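Local coordinates for protein alpha-L-rhamnosidase (Streptomyces avermitilis, PDB 3W5M) that hydrolyses terminal non-reducing alpha-L-rhamnose residues from alpha-L-rhamnosides, releasing L-rhamnose from citrus flavonoids and from the arabinogalactan-protein gum arabic, at residues 728-733 / 737-742; 759-764 / 798-803; 763-768 / 790-795. One frame throughout, in Å; residues are numbered along the deposited sequence.

Contact 1 of 3, residues 728-733 / 737-742; sequences RYLEKH and LLRPAD
NH1 of R739 makes two hydrogen bonds: one to the backbone O of H733 at 2.9 Å and one to a water that also bonds OH of Y729. This is where helix 713-732 of the catalytic (alpha/alpha)6-barrel ends. H733 is the first residue to leave helical geometry, and the chain turns back, bringing R739 against the carbonyl just past the helix end. The bond to H733 is fairly straight, 157° at the hydrogen. The carbonyl oxygen lies almost in the guanidinium plane, while NH1 is tilted 17° out of the carbonyl plane. Bends at chi2 and chi3 fold the arginine back over the helix end and lay its flat head on L730, whose CD2 sits over the centre of one face, 3.4 Å from CZ of R739. NH2 bonds O of G691, so bonds at NH1 and NH2, with L730 against one face, fix the group's rotation. A leucine in place of R739 would probably leave the H733 carbonyl and the bridging water without their donor and L730 without its flat cover. P740 follows against the same carbonyl, its CD 3.5 Å from H733 O. Nearby, E731 and L737 run side by side, with OE2 of E731 3.9 Å from CD2 of L737.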
ATOM      1  N   ARG A 728     -13.482  20.383  16.199  1.00 23.85           N
ATOM      2  CA  ARG A 728     -14.809  20.500  16.796  1.00 26.36           C
ATOM      3  C   ARG A 728     -15.189  19.199  17.509  1.00 28.39           C
ATOM      4  O   ARG A 728     -15.679  19.220  18.656  1.00 26.12           O
ATOM      5  CB  ARG A 728     -15.834  20.911  15.751  1.00 28.44           C
ATOM      6  CG  ARG A 728     -17.278  20.748  16.169  1.00 33.04           C
ATOM      7  CD  ARG A 728     -18.179  21.038  14.989  1.00 38.82           C
ATOM      8  NE  ARG A 728     -18.202  22.462  14.670  1.00 44.51           N
ATOM      9  CZ  ARG A 728     -18.743  22.965  13.560  1.00 49.50           C
ATOM     10  NH1 ARG A 728     -19.293  22.148  12.667  1.00 48.77           N
ATOM     11  NH2 ARG A 728     -18.733  24.281  13.341  1.00 47.62           N
ATOM     12  N   TYR A 729     -14.921  18.070  16.849  1.00 25.75           N
ATOM     13  CA  TYR A 729     -15.055  16.757  17.469  1.00 25.63           C
ATOM     14  C   TYR A 729     -14.214  16.646  18.736  1.00 25.39           C
ATOM     15  O   TYR A 729     -14.696  16.151  19.759  1.00 29.68           O
ATOM     16  CB  TYR A 729     -14.657  15.624  16.481  1.00 24.06           C
ATOM     17  CG  TYR A 729     -14.520  14.275  17.166  1.00 23.20           C
ATOM     18  CD1 TYR A 729     -15.623  13.428  17.315  1.00 22.90           C
ATOM     19  CD2 TYR A 729     -13.286  13.859  17.691  1.00 23.35           C
ATOM     20  CE1 TYR A 729     -15.500  12.206  17.974  1.00 23.62           C
ATOM     21  CE2 TYR A 729     -13.150  12.628  18.307  1.00 23.75           C
ATOM     22  CZ  TYR A 729     -14.258  11.824  18.462  1.00 23.38           C
ATOM     23  OH  TYR A 729     -14.095  10.628  19.098  1.00 26.84           O
ATOM     24  N   LEU A 730     -12.970  17.098  18.684  1.00 24.69           N
ATOM     25  CA  LEU A 730     -12.059  16.923  19.804  1.00 26.50           C
ATOM     26  C   LEU A 730     -12.465  17.795  20.996  1.00 30.05           C
ATOM     27  O   LEU A 730     -12.313  17.393  22.148  1.00 32.91           O
ATOM     28  CB  LEU A 730     -10.632  17.257  19.391  1.00 23.45           C
ATOM     29  CG  LEU A 730      -9.927  16.228  18.479  1.00 22.49           C
ATOM     30  CD1 LEU A 730      -8.604  16.814  18.025  1.00 22.28           C
ATOM     31  CD2 LEU A 730      -9.722  14.865  19.149  1.00 22.00           C
ATOM     32  N   GLU A 731     -12.951  18.997  20.715  1.00 29.29           N
ATOM     33  CA  GLU A 731     -13.430  19.884  21.788  1.00 32.31           C
ATOM     34  C   GLU A 731     -14.668  19.311  22.470  1.00 32.18           C
ATOM     35  O   GLU A 731     -14.790  19.369  23.693  1.00 33.11           O
ATOM     36  CB  GLU A 731     -13.715  21.285  21.247  1.00 35.47           C
ATOM     37  CG  GLU A 731     -14.315  22.230  22.277  1.00 42.44           C
ATOM     38  CD  GLU A 731     -13.990  23.693  22.010  1.00 51.78           C
ATOM     39  OE1 GLU A 731     -14.015  24.116  20.830  1.00 51.63           O
ATOM     40  OE2 GLU A 731     -13.712  24.426  22.992  1.00 57.63           O
ATOM     41  N   LYS A 732     -15.579  18.743  21.684  1.00 31.39           N
ATOM     42  CA  LYS A 732     -16.766  18.094  22.237  1.00 32.53           C
ATOM     43  C   LYS A 732     -16.395  16.898  23.133  1.00 31.95           C
ATOM     44  O   LYS A 732     -16.993  16.693  24.191  1.00 30.37           O
ATOM     45  CB  LYS A 732     -17.700  17.660  21.111  1.00 34.74           C
ATOM     46  CG  LYS A 732     -19.058  17.186  21.593  1.00 44.95           C
ATOM     47  CD  LYS A 732     -19.885  16.634  20.443  1.00 52.54           C
ATOM     48  CE  LYS A 732     -21.229  16.121  20.941  1.00 57.58           C
ATOM     49  NZ  LYS A 732     -21.771  15.115  19.990  1.00 63.95           N
ATOM     50  N   HIS A 733     -15.396  16.129  22.717  1.00 28.95           N
ATOM     51  CA  HIS A 733     -14.889  14.982  23.487  1.00 29.78           C
ATOM     52  C   HIS A 733     -13.665  15.309  24.353  1.00 29.38           C
ATOM     53  O   HIS A 733     -12.602  14.669  24.265  1.00 28.57           O
ATOM     54  CB  HIS A 733     -14.663  13.792  22.540  1.00 31.21           C
ATOM     55  CG  HIS A 733     -15.907  13.401  21.812  1.00 32.90           C
ATOM     56  ND1 HIS A 733     -16.673  12.320  22.183  1.00 34.19           N
ATOM     57  CD2 HIS A 733     -16.563  13.992  20.786  1.00 35.81           C
ATOM     58  CE1 HIS A 733     -17.728  12.233  21.390  1.00 35.17           C
ATOM     59  NE2 HIS A 733     -17.687  13.239  20.535  1.00 38.88           N
ATOM     60  N   LEU A 737     -10.871  21.033  28.073  1.00 33.40           N
ATOM     61  CA  LEU A 737      -9.845  20.821  27.049  1.00 31.90           C
ATOM     62  C   LEU A 737      -8.888  19.662  27.314  1.00 34.25           C
ATOM     63  O   LEU A 737      -7.958  19.436  26.537  1.00 31.78           O
ATOM     64  CB  LEU A 737      -9.093  22.124  26.739  1.00 33.78           C
ATOM     65  CG  LEU A 737     -10.009  23.279  26.316  1.00 32.97           C
ATOM     66  CD1 LEU A 737      -9.195  24.560  26.286  1.00 32.60           C
ATOM     67  CD2 LEU A 737     -10.693  23.019  24.971  1.00 34.89           C
ATOM     68  N   LEU A 738      -9.113  18.923  28.404  1.00 31.16           N
ATOM     69  CA  LEU A 738      -8.282  17.768  28.697  1.00 29.41           C
ATOM     70  C   LEU A 738      -8.932  16.581  28.027  1.00 28.98           C
ATOM     71  O   LEU A 738     -10.143  16.400  28.122  1.00 28.78           O
ATOM     72  CB  LEU A 738      -8.149  17.536  30.215  1.00 30.55           C
ATOM     73  CG  LEU A 738      -7.616  18.722  31.037  1.00 31.78           C
ATOM     74  CD1 LEU A 738      -7.478  18.297  32.501  1.00 31.04           C
ATOM     75  CD2 LEU A 738      -6.295  19.277  30.486  1.00 32.65           C
ATOM     76  N   ARG A 739      -8.128  15.778  27.333  1.00 28.24           N
ATOM     77  CA  ARG A 739      -8.683  14.631  26.620  1.00 27.98           C
ATOM     78  C   ARG A 739      -8.626  13.358  27.472  1.00 28.70           C
ATOM     79  O   ARG A 739      -7.714  13.210  28.296  1.00 26.75           O
ATOM     80  CB  ARG A 739      -7.942  14.452  25.284  1.00 25.54           C
ATOM     81  CG  ARG A 739      -8.269  15.580  24.303  1.00 26.01           C
ATOM     82  CD  ARG A 739      -9.407  15.172  23.375  1.00 26.14           C
ATOM     83  NE  ARG A 739      -9.003  14.049  22.512  1.00 24.74           N
ATOM     84  CZ  ARG A 739      -9.840  13.118  22.045  1.00 23.94           C
ATOM     85  NH1 ARG A 739     -11.120  13.149  22.360  1.00 24.14           N
ATOM     86  NH2 ARG A 739      -9.381  12.141  21.258  1.00 23.53           N
ATOM     87  N   PRO A 740      -9.576  12.421  27.241  1.00 30.16           N
ATOM     88  CA  PRO A 740      -9.602  11.126  27.945  1.00 30.10           C
ATOM     89  C   PRO A 740      -8.316  10.317  27.762  1.00 32.10           C
ATOM     90  O   PRO A 740      -7.624  10.478  26.755  1.00 31.26           O
ATOM     91  CB  PRO A 740     -10.777  10.387  27.286  1.00 30.42           C
ATOM     92  CG  PRO A 740     -11.621  11.426  26.654  1.00 31.05           C
ATOM     93  CD  PRO A 740     -10.704  12.565  26.295  1.00 29.89           C
ATOM     94  N   ALA A 741      -7.980   9.457  28.728  1.00 30.28           N
ATOM     95  CA  ALA A 741      -6.818   8.599  28.593  1.00 33.30           C
ATOM     96  C   ALA A 741      -7.176   7.330  27.779  1.00 36.02           C
ATOM     97  O   ALA A 741      -7.083   6.199  28.267  1.00 34.99           O
ATOM     98  CB  ALA A 741      -6.216   8.253  29.965  1.00 33.35           C
ATOM     99  N   ASP A 742      -7.618   7.549  26.546  1.00 36.20           N
ATOM    100  CA  ASP A 742      -7.969   6.466  25.629  1.00 38.55           C
ATOM    101  C   ASP A 742      -6.979   6.466  24.474  1.00 36.57           C
ATOM    102  O   ASP A 742      -6.227   7.422  24.303  1.00 36.85           O
ATOM    103  CB  ASP A 742      -9.374   6.685  25.065  1.00 44.22           C
ATOM    104  CG  ASP A 742     -10.450   6.686  26.132  1.00 52.01           C
ATOM    105  OD1 ASP A 742     -10.242   6.095  27.223  1.00 56.78           O
ATOM    106  OD2 ASP A 742     -11.525   7.282  25.868  1.00 54.62           O
TER
HETATM  107  O   HOH W   1     -12.327  10.482  21.232  1.00 33.53           O

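Contact 2 of 3, residues 759-764 / 798-803; sequences IATAYF and TAYVAS
The Y800 ring meets T761 obliquely, CB of T761 coming to 3.8 Å from CE2 of Y800, while one face of the ring is covered by its own chain neighbour: CB of A799 sits over the centre, 3.6 Å above the plane. F796, one turn back, makes an edge-to-face pair with the same tyrosine. The two side chains that touch cross at about a right angle. Y800 reaches over from the last turn of helix 783-800 to the flank of helix 756-777, two successive helices of the (alpha/alpha)6-barrel, and also touches D757 and V758 there. At its end, OH of Y800 lies 3.1 Å from OG1 of T761, where a hydrogen bond is possible but not certain. OG1 has firmer partners. With chi1 at -53° it stands beside the backbone N and reaches back to bond O of D757, one turn earlier, and it is also hydrogen-bonded to the backbone N of R739. The same torsion leaves CG2 of T761 anti to N and 4.2 Å from CE2 of Y800. On the tyrosine's side, a backbone hydrogen bond between Y800 and K808 ties the end of helix 783-800 to the chain that follows.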
ATOM      1  N   ILE A 759      -0.811  12.302  26.252  1.00 30.38           N
ATOM      2  CA  ILE A 759      -0.702  12.134  24.795  1.00 29.98           C
ATOM      3  C   ILE A 759      -1.865  12.772  24.055  1.00 27.01           C
ATOM      4  O   ILE A 759      -1.661  13.540  23.100  1.00 27.19           O
ATOM      5  CB  ILE A 759      -0.650  10.652  24.377  1.00 29.94           C
ATOM      6  CG1 ILE A 759       0.600   9.926  24.913  1.00 31.21           C
ATOM      7  CG2 ILE A 759      -0.826  10.516  22.857  1.00 28.28           C
ATOM      8  CD1 ILE A 759       1.938  10.557  24.599  1.00 31.18           C
ATOM      9  N   ALA A 760      -3.081  12.444  24.470  1.00 27.06           N
ATOM     10  CA  ALA A 760      -4.266  12.903  23.786  1.00 26.69           C
ATOM     11  C   ALA A 760      -4.421  14.408  23.862  1.00 29.00           C
ATOM     12  O   ALA A 760      -4.777  15.047  22.875  1.00 24.92           O
ATOM     13  CB  ALA A 760      -5.506  12.210  24.327  1.00 27.20           C
ATOM     14  N   THR A 761      -4.154  14.990  25.038  1.00 26.45           N
ATOM     15  CA  THR A 761      -4.278  16.430  25.151  1.00 25.45           C
ATOM     16  C   THR A 761      -3.145  17.128  24.351  1.00 23.02           C
ATOM     17  O   THR A 761      -3.400  18.145  23.733  1.00 26.78           O
ATOM     18  CB  THR A 761      -4.350  16.898  26.628  1.00 25.82           C
ATOM     19  OG1 THR A 761      -5.396  16.179  27.302  1.00 27.95           O
ATOM     20  CG2 THR A 761      -4.718  18.367  26.665  1.00 25.47           C
ATOM     21  N   ALA A 762      -1.938  16.553  24.311  1.00 23.81           N
ATOM     22  CA  ALA A 762      -0.829  17.117  23.535  1.00 23.00           C
ATOM     23  C   ALA A 762      -1.175  17.146  22.034  1.00 23.86           C
ATOM     24  O   ALA A 762      -1.014  18.173  21.345  1.00 23.60           O
ATOM     25  CB  ALA A 762       0.448  16.337  23.783  1.00 23.12           C
ATOM     26  N   TYR A 763      -1.729  16.043  21.545  1.00 24.75           N
ATOM     27  CA  TYR A 763      -2.129  15.984  20.129  1.00 24.91           C
ATOM     28  C   TYR A 763      -3.272  16.933  19.743  1.00 23.55           C
ATOM     29  O   TYR A 763      -3.265  17.513  18.642  1.00 24.15           O
ATOM     30  CB  TYR A 763      -2.365  14.530  19.672  1.00 24.03           C
ATOM     31  CG  TYR A 763      -1.197  14.023  18.857  1.00 24.89           C
ATOM     32  CD1 TYR A 763      -1.065  14.406  17.518  1.00 25.51           C
ATOM     33  CD2 TYR A 763      -0.210  13.196  19.404  1.00 23.86           C
ATOM     34  CE1 TYR A 763       0.006  13.996  16.755  1.00 24.94           C
ATOM     35  CE2 TYR A 763       0.874  12.769  18.636  1.00 23.75           C
ATOM     36  CZ  TYR A 763       0.960  13.153  17.293  1.00 25.14           C
ATOM     37  OH  TYR A 763       2.020  12.770  16.472  1.00 26.21           O
ATOM     38  N   PHE A 764      -4.220  17.137  20.662  1.00 23.95           N
ATOM     39  CA  PHE A 764      -5.309  18.084  20.487  1.00 23.82           C
ATOM     40  C   PHE A 764      -4.764  19.511  20.275  1.00 24.44           C
ATOM     41  O   PHE A 764      -5.124  20.194  19.306  1.00 23.24           O
ATOM     42  CB  PHE A 764      -6.264  17.970  21.709  1.00 24.71           C
ATOM     43  CG  PHE A 764      -7.464  18.903  21.705  1.00 25.31           C
ATOM     44  CD1 PHE A 764      -8.004  19.437  20.533  1.00 27.01           C
ATOM     45  CD2 PHE A 764      -8.095  19.214  22.907  1.00 27.38           C
ATOM     46  CE1 PHE A 764      -9.114  20.263  20.566  1.00 26.92           C
ATOM     47  CE2 PHE A 764      -9.219  20.037  22.937  1.00 27.11           C
ATOM     48  CZ  PHE A 764      -9.732  20.564  21.767  1.00 28.72           C
ATOM     49  N   THR A 798      -1.100  23.300  33.088  1.00 29.59           N
ATOM     50  CA  THR A 798      -1.661  23.200  34.432  1.00 34.71           C
ATOM     51  C   THR A 798      -1.839  21.751  34.892  1.00 35.37           C
ATOM     52  O   THR A 798      -1.576  21.429  36.062  1.00 32.25           O
ATOM     53  CB  THR A 798      -2.982  23.980  34.531  1.00 34.88           C
ATOM     54  OG1 THR A 798      -2.709  25.360  34.263  1.00 36.05           O
ATOM     55  CG2 THR A 798      -3.598  23.858  35.923  1.00 36.22           C
ATOM     56  N   ALA A 799      -2.248  20.882  33.967  1.00 32.11           N
ATOM     57  CA  ALA A 799      -2.601  19.509  34.311  1.00 31.36           C
ATOM     58  C   ALA A 799      -1.396  18.604  34.423  1.00 33.06           C
ATOM     59  O   ALA A 799      -1.364  17.738  35.299  1.00 35.54           O
ATOM     60  CB  ALA A 799      -3.626  18.943  33.316  1.00 31.68           C
ATOM     61  N   TYR A 800      -0.392  18.806  33.568  1.00 29.12           N
ATOM     62  CA  TYR A 800       0.667  17.820  33.416  1.00 31.47           C
ATOM     63  C   TYR A 800       2.104  18.285  33.615  1.00 30.00           C
ATOM     64  O   TYR A 800       3.014  17.441  33.674  1.00 30.48           O
ATOM     65  CB  TYR A 800       0.532  17.091  32.051  1.00 30.89           C
ATOM     66  CG  TYR A 800      -0.886  16.748  31.627  1.00 34.05           C
ATOM     67  CD1 TYR A 800      -1.658  15.813  32.333  1.00 35.92           C
ATOM     68  CD2 TYR A 800      -1.454  17.347  30.492  1.00 34.90           C
ATOM     69  CE1 TYR A 800      -2.952  15.504  31.921  1.00 38.01           C
ATOM     70  CE2 TYR A 800      -2.742  17.056  30.081  1.00 33.52           C
ATOM     71  CZ  TYR A 800      -3.486  16.132  30.781  1.00 36.36           C
ATOM     72  OH  TYR A 800      -4.766  15.860  30.350  1.00 38.36           O
ATOM     73  N   VAL A 801       2.325  19.601  33.736  1.00 31.23           N
ATOM     74  CA  VAL A 801       3.670  20.122  33.861  1.00 29.71           C
ATOM     75  C   VAL A 801       3.848  20.711  35.255  1.00 32.28           C
ATOM     76  O   VAL A 801       3.101  21.609  35.649  1.00 31.06           O
ATOM     77  CB  VAL A 801       3.995  21.195  32.787  1.00 31.79           C
ATOM     78  CG1 VAL A 801       5.441  21.629  32.897  1.00 31.51           C
ATOM     79  CG2 VAL A 801       3.738  20.663  31.378  1.00 30.26           C
ATOM     80  N   ALA A 802       4.817  20.172  35.983  1.00 34.03           N
ATOM     81  CA  ALA A 802       5.123  20.600  37.352  1.00 37.49           C
ATOM     82  C   ALA A 802       6.146  21.758  37.417  1.00 40.98           C
ATOM     83  O   ALA A 802       6.866  22.044  36.443  1.00 40.51           O
ATOM     84  CB  ALA A 802       5.623  19.408  38.155  1.00 37.92           C
ATOM     85  N   SER A 803       6.242  22.385  38.593  1.00 39.79           N
ATOM     86  CA  SER A 803       7.072  23.581  38.790  1.00 37.86           C
ATOM     87  C   SER A 803       8.525  23.390  38.460  1.00 38.20           C
ATOM     88  O   SER A 803       9.200  24.363  38.118  1.00 38.60           O
ATOM     89  CB  SER A 803       6.941  24.085  40.226  1.00 37.77           C
ATOM     90  OG  SER A 803       5.643  24.613  40.393  1.00 37.77           O
TER

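Contact 3 of 3, residues 763-768 / 790-795; sequences YFAHSA and TRIRKA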
ATOM      1  N   TYR A 763      -1.729  16.043  21.545  1.00 24.75           N
ATOM      2  CA  TYR A 763      -2.129  15.984  20.129  1.00 24.91           C
ATOM      3  C   TYR A 763      -3.272  16.933  19.743  1.00 23.55           C
ATOM      4  O   TYR A 763      -3.265  17.513  18.642  1.00 24.15           O
ATOM      5  CB  TYR A 763      -2.365  14.530  19.672  1.00 24.03           C
ATOM      6  CG  TYR A 763      -1.197  14.023  18.857  1.00 24.89           C
ATOM      7  CD1 TYR A 763      -1.065  14.406  17.518  1.00 25.51           C
ATOM      8  CD2 TYR A 763      -0.210  13.196  19.404  1.00 23.86           C
ATOM      9  CE1 TYR A 763       0.006  13.996  16.755  1.00 24.94           C
ATOM     10  CE2 TYR A 763       0.874  12.769  18.636  1.00 23.75           C
ATOM     11  CZ  TYR A 763       0.960  13.153  17.293  1.00 25.14           C
ATOM     12  OH  TYR A 763       2.020  12.770  16.472  1.00 26.21           O
ATOM     13  N   PHE A 764      -4.220  17.137  20.662  1.00 23.95           N
ATOM     14  CA  PHE A 764      -5.309  18.084  20.487  1.00 23.82           C
ATOM     15  C   PHE A 764      -4.764  19.511  20.275  1.00 24.44           C
ATOM     16  O   PHE A 764      -5.124  20.194  19.306  1.00 23.24           O
ATOM     17  CB  PHE A 764      -6.264  17.970  21.709  1.00 24.71           C
ATOM     18  CG  PHE A 764      -7.464  18.903  21.705  1.00 25.31           C
ATOM     19  CD1 PHE A 764      -8.004  19.437  20.533  1.00 27.01           C
ATOM     20  CD2 PHE A 764      -8.095  19.214  22.907  1.00 27.38           C
ATOM     21  CE1 PHE A 764      -9.114  20.263  20.566  1.00 26.92           C
ATOM     22  CE2 PHE A 764      -9.219  20.037  22.937  1.00 27.11           C
ATOM     23  CZ  PHE A 764      -9.732  20.564  21.767  1.00 28.72           C
ATOM     24  N   ALA A 765      -3.896  19.951  21.188  1.00 25.83           N
ATOM     25  CA  ALA A 765      -3.214  21.241  21.077  1.00 24.76           C
ATOM     26  C   ALA A 765      -2.449  21.370  19.776  1.00 24.63           C
ATOM     27  O   ALA A 765      -2.552  22.400  19.108  1.00 25.03           O
ATOM     28  CB  ALA A 765      -2.251  21.444  22.244  1.00 26.25           C
ATOM     29  N   HIS A 766      -1.673  20.339  19.434  1.00 21.75           N
ATOM     30  CA  HIS A 766      -0.834  20.374  18.238  1.00 23.71           C
ATOM     31  C   HIS A 766      -1.689  20.523  16.970  1.00 23.88           C
ATOM     32  O   HIS A 766      -1.307  21.261  16.034  1.00 22.35           O
ATOM     33  CB  HIS A 766       0.017  19.105  18.128  1.00 23.94           C
ATOM     34  CG  HIS A 766       1.036  19.144  17.026  1.00 25.65           C
ATOM     35  ND1 HIS A 766       2.021  20.104  16.949  1.00 26.50           N
ATOM     36  CD2 HIS A 766       1.229  18.321  15.965  1.00 26.61           C
ATOM     37  CE1 HIS A 766       2.782  19.873  15.893  1.00 30.35           C
ATOM     38  NE2 HIS A 766       2.320  18.799  15.275  1.00 27.48           N
ATOM     39  N   SER A 767      -2.808  19.797  16.932  1.00 23.72           N
ATOM     40  CA  SER A 767      -3.758  19.948  15.830  1.00 26.24           C
ATOM     41  C   SER A 767      -4.331  21.375  15.737  1.00 24.89           C
ATOM     42  O   SER A 767      -4.464  21.913  14.639  1.00 22.22           O
ATOM     43  CB  SER A 767      -4.869  18.912  15.903  1.00 26.35           C
ATOM     44  OG  SER A 767      -4.352  17.673  15.493  1.00 29.53           O
ATOM     45  N   ALA A 768      -4.651  21.987  16.878  1.00 23.24           N
ATOM     46  CA  ALA A 768      -5.097  23.384  16.887  1.00 23.56           C
ATOM     47  C   ALA A 768      -4.013  24.336  16.363  1.00 23.08           C
ATOM     48  O   ALA A 768      -4.313  25.289  15.631  1.00 24.05           O
ATOM     49  CB  ALA A 768      -5.536  23.801  18.298  1.00 22.43           C
ATOM     50  N   THR A 790      -3.852  28.352  22.300  1.00 28.55           N
ATOM     51  CA  THR A 790      -3.515  29.049  23.574  1.00 29.78           C
ATOM     52  C   THR A 790      -4.246  28.423  24.780  1.00 30.48           C
ATOM     53  O   THR A 790      -3.641  28.168  25.825  1.00 29.96           O
ATOM     54  CB  THR A 790      -3.909  30.539  23.496  1.00 30.65           C
ATOM     55  OG1 THR A 790      -3.255  31.136  22.374  1.00 33.50           O
ATOM     56  CG2 THR A 790      -3.484  31.286  24.771  1.00 30.52           C
ATOM     57  N   ARG A 791      -5.546  28.184  24.622  1.00 31.07           N
ATOM     58  CA  ARG A 791      -6.360  27.650  25.724  1.00 31.98           C
ATOM     59  C   ARG A 791      -6.039  26.204  26.076  1.00 31.21           C
ATOM     60  O   ARG A 791      -6.005  25.850  27.253  1.00 27.87           O
ATOM     61  CB  ARG A 791      -7.838  27.860  25.475  1.00 32.65           C
ATOM     62  CG  ARG A 791      -8.223  29.321  25.560  1.00 39.37           C
ATOM     63  CD  ARG A 791      -9.720  29.508  25.468  1.00 41.25           C
ATOM     64  NE  ARG A 791     -10.209  29.292  24.115  1.00 47.49           N
ATOM     65  CZ  ARG A 791     -10.934  28.245  23.735  1.00 49.85           C
ATOM     66  NH1 ARG A 791     -11.252  27.290  24.603  1.00 51.04           N
ATOM     67  NH2 ARG A 791     -11.336  28.147  22.478  1.00 49.20           N
ATOM     68  N   ILE A 792      -5.749  25.376  25.067  1.00 27.85           N
ATOM     69  CA  ILE A 792      -5.330  24.009  25.325  1.00 26.25           C
ATOM     70  C   ILE A 792      -3.959  23.928  25.952  1.00 27.22           C
ATOM     71  O   ILE A 792      -3.746  23.124  26.872  1.00 27.30           O
ATOM     72  CB  ILE A 792      -5.324  23.134  24.058  1.00 24.03           C
ATOM     73  CG1 ILE A 792      -6.693  23.159  23.397  1.00 25.51           C
ATOM     74  CG2 ILE A 792      -5.007  21.683  24.447  1.00 22.35           C
ATOM     75  CD1 ILE A 792      -6.677  22.576  21.985  1.00 26.75           C
ATOM     76  N   ARG A 793      -3.015  24.722  25.439  1.00 26.44           N
ATOM     77  CA  ARG A 793      -1.679  24.745  26.014  1.00 28.46           C
ATOM     78  C   ARG A 793      -1.740  25.121  27.505  1.00 29.82           C
ATOM     79  O   ARG A 793      -0.996  24.562  28.294  1.00 31.40           O
ATOM     80  CB  ARG A 793      -0.742  25.695  25.270  1.00 28.51           C
ATOM     81  CG  ARG A 793       0.651  25.752  25.867  1.00 31.05           C
ATOM     82  CD  ARG A 793       1.697  26.300  24.930  1.00 35.80           C
ATOM     83  NE  ARG A 793       1.306  27.568  24.336  1.00 42.46           N
ATOM     84  CZ  ARG A 793       1.935  28.135  23.308  1.00 47.77           C
ATOM     85  NH1 ARG A 793       3.002  27.537  22.746  1.00 45.12           N
ATOM     86  NH2 ARG A 793       1.493  29.300  22.839  1.00 46.08           N
ATOM     87  N   LYS A 794      -2.605  26.062  27.860  1.00 30.01           N
ATOM     88  CA  LYS A 794      -2.701  26.486  29.270  1.00 34.97           C
ATOM     89  C   LYS A 794      -3.282  25.370  30.141  1.00 34.83           C
ATOM     90  O   LYS A 794      -2.738  25.050  31.196  1.00 35.42           O
ATOM     91  CB  LYS A 794      -3.527  27.748  29.458  1.00 36.40           C
ATOM     92  CG  LYS A 794      -3.113  28.456  30.737  1.00 44.60           C
ATOM     93  CD  LYS A 794      -4.267  29.059  31.516  1.00 51.90           C
ATOM     94  CE  LYS A 794      -3.739  29.688  32.808  1.00 56.62           C
ATOM     95  NZ  LYS A 794      -4.781  30.440  33.568  1.00 61.21           N
ATOM     96  N   ALA A 795      -4.379  24.779  29.674  1.00 32.76           N
ATOM     97  CA  ALA A 795      -4.986  23.637  30.340  1.00 31.09           C
ATOM     98  C   ALA A 795      -3.977  22.493  30.413  1.00 31.94           C
ATOM     99  O   ALA A 795      -3.827  21.861  31.472  1.00 32.23           O
ATOM    100  CB  ALA A 795      -6.277  23.223  29.640  1.00 31.30           C
TER
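I792 fills the interface by itself on its side, meeting F764, A765 and A768 of the facing helix. Its CD1 sits almost exactly on the axis of the F764 ring, 3.4 Å from the centroid and 3° off the normal, a CH-pi contact in which the methyl is about equally far from all six ring carbons. The other branch does different work: CG2 of I792 presses on CB of A765 at 3.5 Å. CD1 also comes within 4.0 Å of CB of A768, one turn further along. The torsions divide the labour. I792 has CG2 anti to the backbone N and CG1 beside it, which sends one branch to the alanine and the other, extended at chi2, to the ring. F764 has CG anti to its own N (chi1 179°), and its side chain crosses I792 at about a right angle with a face turned to the methyl.

Behind these four residues, helices 756-777 and 783-800 of the (alpha/alpha)6-barrel run nearly antiparallel here, at 157°, their local axes 8.9 Å apart. The small side chain of A765 faces I792 directly, and their CA atoms are only 5.5 Å apart. F789 and L788 pack on the alanines from the same partner helix, and L730 and E731 of helix 713-732 touch F764. Further out the bonds are polar: S767 OG to D697, R793 NH1 to O of N822, and a salt bridge from R791 NE to D787.

No hydrogen bond crosses between 763-768 and 790-795, and all four touching residues are buried. The pairing therefore rests on the fit of methyl groups against a ring face and two alanines, with dispersion and exclusion of water as its likely source of stability.

In the fold
Contacts 2 and 3 are successive levels of one interface, between helices 756-777 and 783-800, with centres 9 Å apart; segments 759-764 and 763-768 share Y763 and F764. Contact 1 closes earlier in the chain and lies against both, its centre 13 Å from contact 2 and 11 Å from contact 3. R739 N is 2.8 Å from T761 OG1, tying the loop to contact 2, while L730 CB lies 3.6 Å from CE1 of F764 and L737 CD1 3.6 Å from C of R791, packing contact 1 on contact 3. Contact 1 is the one near the active-site pocket: the R739 side chain is about 9 Å from that of W695, which binds rhamnose. Contacts 2 and 3 lie away from the known sites.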